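Local coordinates for protein chorismate mutase (PDB 5HUB) that probably catalyses the pericyclic rearrangement of chorismate to prephenate, a step of aromatic amino acid biosynthesis downstream of the shikimate pathway, at residues A61-F66 and E73-A78. Sequence-based numbering, arbitrary orientation.
Sequences AIINQF and EGPALA
Phe-66 sets its ring against Ala-78 and Leu-77 of 73-78, while its CB meets Gly-74. Ala-78 lies over one face, its CB 3.9 Å from Phe-66 CG, near the rim rather than over the ring centre. Leu-77 comes at the edge: its CD2 sits in the ring plane, 3.7 Å from Phe-66 CE2, and the two side chains cross at about a right angle. With CG anti to the carbonyl carbon (chi1 -84°) the ring lies beside the second helix, and chi2 of 61° turns its face to Ala-78 and its edge to Leu-77. At the root of the side chain, Phe-66 CB rests 3.4 Å from Gly-74 O, which accepts the helical hydrogen bond from Ala-78 N. Gly-74, without a side chain, lets the backbones close to 4.3 Å between its CA and that of Phe-66. On Ile-63, about one turn before Phe-66, the methyl of Ala-78 also packs, with CB 3.9 Å from Ile-63 CG1, and is flanked more loosely by Ile-62 CG2. Ile-63 CG2 meets the proline ring instead, 3.9 Å from Pro-75 CB. Leu-29 of the second subunit packs on Phe-66, and Leu-77 on Leu-77 of that subunit. The axes of the two short segments run at 134°, an oblique, roughly antiparallel helix-turn-helix packing that brings helix 74-84 back against helix 49-70, as in the three-helix subunit of the all-helical, dimeric AroQ chorismate mutases.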
# COMPACT_ATOMS: atom_id res chain seq x y z
N ALA A 61 9.80 4.27 -13.22
CA ALA A 61 8.44 4.56 -13.68
C ALA A 61 7.42 4.29 -12.56
O ALA A 61 6.44 5.02 -12.44
CB ALA A 61 8.11 3.68 -14.86
N ILE A 62 7.59 3.20 -11.86
CA ILE A 62 6.66 2.81 -10.80
C ILE A 62 6.74 3.87 -9.69
O ILE A 62 5.71 4.34 -9.18
CB ILE A 62 6.97 1.39 -10.27
CG1 ILE A 62 6.68 0.37 -11.39
CG2 ILE A 62 6.16 1.13 -8.96
CD1 ILE A 62 7.14 -1.02 -11.08
N ILE A 63 7.93 4.23 -9.27
CA ILE A 63 8.12 5.25 -8.23
C ILE A 63 7.46 6.55 -8.64
O ILE A 63 6.74 7.18 -7.89
CB ILE A 63 9.63 5.40 -7.88
CG1 ILE A 63 10.14 4.13 -7.21
CG2 ILE A 63 9.88 6.66 -7.09
CD1 ILE A 63 11.66 3.96 -7.21
N ASN A 64 7.66 6.95 -9.89
CA ASN A 64 7.11 8.17 -10.44
C ASN A 64 5.59 8.10 -10.49
O ASN A 64 4.91 9.08 -10.22
CB ASN A 64 7.63 8.48 -11.85
CG ASN A 64 9.09 8.94 -11.86
OD1 ASN A 64 9.65 9.33 -10.84
ND2 ASN A 64 9.69 8.93 -13.03
N GLN A 65 5.05 6.97 -10.91
CA GLN A 65 3.62 6.82 -10.92
C GLN A 65 3.04 7.00 -9.51
O GLN A 65 2.03 7.68 -9.33
CB GLN A 65 3.22 5.43 -11.43
CG GLN A 65 1.71 5.13 -11.29
CD GLN A 65 1.37 3.73 -11.71
OE1 GLN A 65 2.26 2.91 -11.91
NE2 GLN A 65 0.09 3.44 -11.86
N PHE A 66 3.64 6.32 -8.55
CA PHE A 66 3.11 6.43 -7.16
C PHE A 66 3.24 7.87 -6.68
O PHE A 66 2.27 8.39 -6.06
CB PHE A 66 3.83 5.44 -6.27
CG PHE A 66 3.29 4.05 -6.31
CD1 PHE A 66 3.27 3.30 -7.45
CD2 PHE A 66 2.69 3.50 -5.18
CE1 PHE A 66 2.76 2.03 -7.49
CE2 PHE A 66 2.14 2.24 -5.22
CZ PHE A 66 2.18 1.50 -6.38
N GLU A 73 4.27 10.50 -0.20
CA GLU A 73 4.50 9.15 0.27
C GLU A 73 4.58 8.12 -0.85
O GLU A 73 4.88 6.95 -0.60
CB GLU A 73 3.37 8.71 1.20
CG GLU A 73 3.15 9.64 2.40
CD GLU A 73 4.21 9.50 3.44
OE1 GLU A 73 5.06 8.60 3.39
OE2 GLU A 73 4.12 10.26 4.42
N GLY A 74 4.35 8.56 -2.09
CA GLY A 74 4.35 7.61 -3.20
C GLY A 74 5.66 6.82 -3.33
O GLY A 74 5.66 5.63 -3.44
N PRO A 75 6.78 7.53 -3.38
CA PRO A 75 8.04 6.81 -3.48
C PRO A 75 8.31 5.76 -2.39
O PRO A 75 8.79 4.64 -2.65
CB PRO A 75 9.08 7.93 -3.48
CG PRO A 75 8.35 9.04 -4.13
CD PRO A 75 6.94 8.98 -3.55
N ALA A 76 7.95 6.09 -1.15
CA ALA A 76 8.15 5.16 -0.10
C ALA A 76 7.22 3.93 -0.24
O ALA A 76 7.64 2.81 0.02
CB ALA A 76 7.85 5.86 1.23
N LEU A 77 5.99 4.16 -0.62
CA LEU A 77 5.08 3.07 -0.81
C LEU A 77 5.57 2.13 -1.97
O LEU A 77 5.59 0.91 -1.84
CB LEU A 77 3.66 3.59 -1.10
CG LEU A 77 2.61 2.54 -1.52
CD1 LEU A 77 2.48 1.46 -0.46
CD2 LEU A 77 1.27 3.21 -1.77
N ALA A 78 5.94 2.73 -3.11
CA ALA A 78 6.52 1.98 -4.20
C ALA A 78 7.75 1.15 -3.74
O ALA A 78 7.90 -0.01 -4.10
CB ALA A 78 6.92 2.92 -5.36